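Local coordinates for protein TSC1 N-terminal domain (Chaetomium thermophilum, PDB 7A0M) that probably serves, as the N-terminal domain of TSC1, in recruiting the TSC complex to lysosomal phosphoinositide lipids and so in regulating mTORC1, at residues A176-G181 with C210-S215; F180-P185 with G216-Y221. One frame throughout, in Å; residues are numbered along the deposited sequence.

Contact 1. Residues A176-G181 with C210-S215; sequences ALLAFG and CAFVNS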
# COMPACT_ATOMS: atom_id res chain seq x y z
N ALA B 176 -4.91 7.47 -42.74
CA ALA B 176 -6.03 6.77 -43.36
C ALA B 176 -6.43 5.55 -42.55
O ALA B 176 -7.62 5.30 -42.33
CB ALA B 176 -5.70 6.39 -44.80
N LEU B 177 -5.45 4.77 -42.09
CA LEU B 177 -5.76 3.61 -41.24
C LEU B 177 -6.45 4.04 -39.96
O LEU B 177 -7.41 3.40 -39.51
CB LEU B 177 -4.48 2.83 -40.92
CG LEU B 177 -3.99 1.83 -41.97
CD1 LEU B 177 -2.55 1.42 -41.69
CD2 LEU B 177 -4.90 0.61 -41.98
N LEU B 178 -5.98 5.13 -39.35
CA LEU B 178 -6.63 5.64 -38.14
C LEU B 178 -8.01 6.20 -38.45
O LEU B 178 -8.94 6.04 -37.65
CB LEU B 178 -5.75 6.69 -37.48
CG LEU B 178 -4.50 6.16 -36.78
CD1 LEU B 178 -3.78 7.27 -36.03
CD2 LEU B 178 -4.86 5.02 -35.83
N ALA B 179 -8.17 6.85 -39.61
CA ALA B 179 -9.47 7.37 -39.99
C ALA B 179 -10.46 6.25 -40.27
O ALA B 179 -11.61 6.28 -39.81
CB ALA B 179 -9.34 8.28 -41.21
N PHE B 180 -10.03 5.23 -41.02
CA PHE B 180 -10.88 4.07 -41.25
C PHE B 180 -11.14 3.32 -39.95
O PHE B 180 -12.23 2.79 -39.73
CB PHE B 180 -10.24 3.14 -42.28
CG PHE B 180 -10.51 3.54 -43.70
CD1 PHE B 180 -11.69 3.19 -44.33
CD2 PHE B 180 -9.57 4.27 -44.42
CE1 PHE B 180 -11.94 3.56 -45.63
CE2 PHE B 180 -9.81 4.64 -45.72
CZ PHE B 180 -10.99 4.29 -46.33
N GLY B 181 -10.14 3.26 -39.06
CA GLY B 181 -10.33 2.58 -37.80
C GLY B 181 -11.26 3.33 -36.87
O GLY B 181 -12.02 2.72 -36.11
N CYS B 210 -1.23 -0.17 -30.68
CA CYS B 210 -1.00 0.85 -29.67
C CYS B 210 -1.31 2.24 -30.20
O CYS B 210 -1.94 3.06 -29.51
CB CYS B 210 0.45 0.78 -29.18
SG CYS B 210 0.86 -0.73 -28.28
N ALA B 211 -0.88 2.54 -31.43
CA ALA B 211 -1.20 3.83 -32.04
C ALA B 211 -2.70 3.98 -32.24
O ALA B 211 -3.25 5.08 -32.10
CB ALA B 211 -0.46 3.99 -33.36
N PHE B 212 -3.39 2.89 -32.58
CA PHE B 212 -4.83 2.94 -32.77
C PHE B 212 -5.55 3.27 -31.47
O PHE B 212 -6.37 4.19 -31.41
CB PHE B 212 -5.34 1.62 -33.34
CG PHE B 212 -6.82 1.57 -33.54
CD1 PHE B 212 -7.45 2.47 -34.40
CD2 PHE B 212 -7.60 0.63 -32.89
CE1 PHE B 212 -8.82 2.43 -34.58
CE2 PHE B 212 -8.96 0.58 -33.07
CZ PHE B 212 -9.58 1.48 -33.92
N VAL B 213 -5.26 2.52 -30.40
CA VAL B 213 -5.89 2.78 -29.11
C VAL B 213 -5.53 4.17 -28.60
O VAL B 213 -6.35 4.84 -27.96
CB VAL B 213 -5.49 1.69 -28.10
CG1 VAL B 213 -6.13 1.95 -26.74
CG2 VAL B 213 -5.88 0.32 -28.62
N ASN B 214 -4.32 4.65 -28.90
CA ASN B 214 -3.90 5.96 -28.43
C ASN B 214 -4.64 7.08 -29.16
O ASN B 214 -4.80 8.17 -28.62
CB ASN B 214 -2.39 6.13 -28.58
CG ASN B 214 -1.85 7.28 -27.76
OD1 ASN B 214 -1.66 7.15 -26.55
ND2 ASN B 214 -1.59 8.40 -28.41
N SER B 215 -5.09 6.82 -30.40
CA SER B 215 -5.83 7.82 -31.16
C SER B 215 -7.24 8.04 -30.62
O SER B 215 -7.97 8.88 -31.17
CB SER B 215 -5.90 7.40 -32.63
OG SER B 215 -6.65 6.21 -32.79
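The Phe212 ring meets helix 168-183 with its edge: Leu178 CD2 and the carbonyl oxygen of Gly181 both lie close to the ring plane, on the rim, while Phe188 of the next helix stacks against the ring. Along that rim the methyl CD2 of Leu178 stands 3.9 Å from CD1 of Phe212. Further out, CE1 of Phe212 comes to 3.5 Å from the Gly181 carbonyl carbon, and CZ of Phe212 is equally close to Gly181 O. CG of Phe212 is anti to its own backbone N (chi1 179°), which swings the ring across the interhelical gap instead of leaving it beside its own helix. Glycine is the sterically consistent residue opposite it, since a beta carbon modelled at Gly181 would fall 2.5 Å from CE1 of Phe212. Leu178 is the other main contributor. Its CD2 also touches the backbone, at 3.7 Å from Phe212 CA, and its CD1 reaches Ser215 CB at 4.0 Å, so the two methyls rest side by side on the C-terminal end of that helix, over Phe212 CA and Ser215. Ser215 OG donates within its own segment to Phe212 O, over a modelled distance short enough to be doubtful in detail. No hydrogen bond joins the two segments; what holds them is van der Waals packing of the leucine methyls and the ring edge, with Gly181 O and Ser215 OG at its margin. The local helix axes pass 10.3 Å apart at a signed crossing angle of -56°. Phe180 extends from a different side of helix 168-183, meeting Trp144, Phe141 and side chains of helices 113-125 and 142-153, whereas Val213 packs on helix 242-255. Helices 168-183 and 199-214 are thus inner members of an elongated, all-helical stack, consistent with an alpha-solenoid.

Contact 2. Residues F180-P185 with G216-Y221; sequences FGKKDP and GPPHLY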
# COMPACT_ATOMS: atom_id res chain seq x y z
N PHE B 180 -10.03 5.23 -41.02
CA PHE B 180 -10.88 4.07 -41.25
C PHE B 180 -11.14 3.32 -39.95
O PHE B 180 -12.23 2.79 -39.73
CB PHE B 180 -10.24 3.14 -42.28
CG PHE B 180 -10.51 3.54 -43.70
CD1 PHE B 180 -11.69 3.19 -44.33
CD2 PHE B 180 -9.57 4.27 -44.42
CE1 PHE B 180 -11.94 3.56 -45.63
CE2 PHE B 180 -9.81 4.64 -45.72
CZ PHE B 180 -10.99 4.29 -46.33
N GLY B 181 -10.14 3.26 -39.06
CA GLY B 181 -10.33 2.58 -37.80
C GLY B 181 -11.26 3.33 -36.87
O GLY B 181 -12.02 2.72 -36.11
N LYS B 182 -11.22 4.67 -36.91
CA LYS B 182 -12.15 5.45 -36.11
C LYS B 182 -13.59 5.25 -36.57
O LYS B 182 -14.52 5.27 -35.75
CB LYS B 182 -11.78 6.93 -36.17
CG LYS B 182 -12.59 7.82 -35.25
CD LYS B 182 -12.24 9.29 -35.44
CE LYS B 182 -12.82 10.15 -34.32
NZ LYS B 182 -12.14 11.47 -34.24
N LYS B 183 -13.79 5.05 -37.88
CA LYS B 183 -15.14 4.85 -38.40
C LYS B 183 -15.63 3.43 -38.16
O LYS B 183 -16.81 3.22 -37.86
CB LYS B 183 -15.16 5.18 -39.90
CG LYS B 183 -16.55 5.36 -40.47
CD LYS B 183 -17.15 6.69 -40.04
CE LYS B 183 -18.62 6.80 -40.42
NZ LYS B 183 -18.83 6.65 -41.88
N ASP B 184 -14.74 2.44 -38.29
CA ASP B 184 -15.08 1.03 -38.13
C ASP B 184 -14.05 0.39 -37.22
O ASP B 184 -13.10 -0.26 -37.69
CB ASP B 184 -15.14 0.32 -39.49
CG ASP B 184 -15.61 -1.11 -39.38
OD1 ASP B 184 -16.17 -1.49 -38.33
OD2 ASP B 184 -15.43 -1.87 -40.36
N PRO B 185 -14.19 0.56 -35.90
CA PRO B 185 -13.19 -0.01 -34.98
C PRO B 185 -13.13 -1.53 -35.01
O PRO B 185 -12.03 -2.10 -34.99
CB PRO B 185 -13.65 0.51 -33.61
CG PRO B 185 -14.52 1.69 -33.91
CD PRO B 185 -15.21 1.36 -35.20
N GLY B 216 -7.63 7.32 -29.57
CA GLY B 216 -8.93 7.47 -28.97
C GLY B 216 -10.10 7.12 -29.88
O GLY B 216 -10.96 7.96 -30.15
N PRO B 217 -10.15 5.89 -30.37
CA PRO B 217 -11.28 5.48 -31.20
C PRO B 217 -12.43 5.01 -30.33
O PRO B 217 -12.22 4.63 -29.16
CB PRO B 217 -10.70 4.32 -32.02
CG PRO B 217 -9.73 3.68 -31.08
CD PRO B 217 -9.19 4.78 -30.19
N PRO B 218 -13.65 5.02 -30.84
CA PRO B 218 -14.79 4.57 -30.04
C PRO B 218 -14.92 3.05 -30.05
O PRO B 218 -14.31 2.35 -30.86
CB PRO B 218 -15.98 5.23 -30.74
CG PRO B 218 -15.56 5.29 -32.17
CD PRO B 218 -14.07 5.54 -32.15
N HIS B 219 -15.73 2.56 -29.11
CA HIS B 219 -16.18 1.17 -29.11
C HIS B 219 -15.02 0.18 -29.05
O HIS B 219 -15.02 -0.85 -29.73
CB HIS B 219 -17.07 0.89 -30.32
CG HIS B 219 -18.16 1.90 -30.52
ND1 HIS B 219 -18.19 2.75 -31.60
CD2 HIS B 219 -19.24 2.20 -29.76
CE1 HIS B 219 -19.25 3.53 -31.51
NE2 HIS B 219 -19.90 3.22 -30.40
N LEU B 220 -14.01 0.49 -28.24
CA LEU B 220 -12.88 -0.42 -28.08
C LEU B 220 -13.28 -1.75 -27.46
O LEU B 220 -12.55 -2.73 -27.61
CB LEU B 220 -11.78 0.24 -27.24
CG LEU B 220 -10.85 1.19 -28.01
CD1 LEU B 220 -9.82 1.79 -27.08
CD2 LEU B 220 -10.18 0.46 -29.15
N TYR B 221 -14.42 -1.80 -26.77
CA TYR B 221 -14.90 -3.06 -26.22
C TYR B 221 -15.24 -4.08 -27.30
O TYR B 221 -15.33 -5.28 -26.99
CB TYR B 221 -16.13 -2.81 -25.34
CG TYR B 221 -17.26 -2.11 -26.05
CD1 TYR B 221 -18.20 -2.82 -26.79
CD2 TYR B 221 -17.39 -0.73 -25.98
CE1 TYR B 221 -19.24 -2.18 -27.44
CE2 TYR B 221 -18.43 -0.07 -26.63
CZ TYR B 221 -19.34 -0.80 -27.36
OH TYR B 221 -20.37 -0.16 -28.00
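Pro217 brings the loop after helix 199-214 onto the last turn of helix 168-183, its CB lying 4.5 Å from Lys182 CA. The alpha carbons of these two residues are only 5.0 Å apart, close enough for backbone and ring to share the contact. Gly216, just before it, has a positive phi of 63°, a value that favours glycine and lets the chain turn out of the helix. Pro218 follows and covers the end of the helix: its CD is 3.6 Å from the carbonyl oxygen of Lys182, with CG almost as near. The same CD lies 4.1 Å from CG of Lys182, whose extended side chain crosses the proline at about a right angle. CG of Lys182 is anti to its backbone N (chi1 -174°), which sets the first methylenes beside the loop. The backbone of Pro218 also takes part, as its carbonyl oxygen sits 3.1 Å from CG of Pro185 in a tight CH···O approach, while the two rings meet through their CG atoms at 4.1 Å. With a glycine in place of Pro218, the ring carbons over Lys182 O and beside Pro185 are gone, and the loop would probably turn more freely and open a gap at the helix end. His219 closes the sequence of contacts, presenting the edge of its ring to Pro185 CG, 4.5 Å from ND1 of His219. No hydrogen bond crosses between the segments. Asp184 instead caps the following helix, OD1 accepting from Gly187 N, and Lys183 NZ bonds to Leu125 O at helix 113-125. On the loop side, Pro217 and Leu220 pack on Phe212 of helix 199-214, and the loop lies between the end of that helix and the turn where helix 168-183 gives way to helix 185-196.

In the fold
From the N terminus, the chain runs through helix 168-183, turns at once into helix 185-196, and continues through helix 199-214 before it returns to its starting point. Contact 1 closes this excursion between helices 168-183 and 199-214, with 28 residues between its segments. Contact 2 lies further along on both sides, overlapping at 180-181 and following directly after 215; the closures advance together, so they overlap and neither nests inside the other. Their centres are 8 Å apart, and of the two shared residues Gly181 takes part in contact 1. Packing continues across the seam, Phe212 CZ lying 4.1 Å from Pro185 CA. Together they tie three successive helices and the outgoing loop towards helix 228-238.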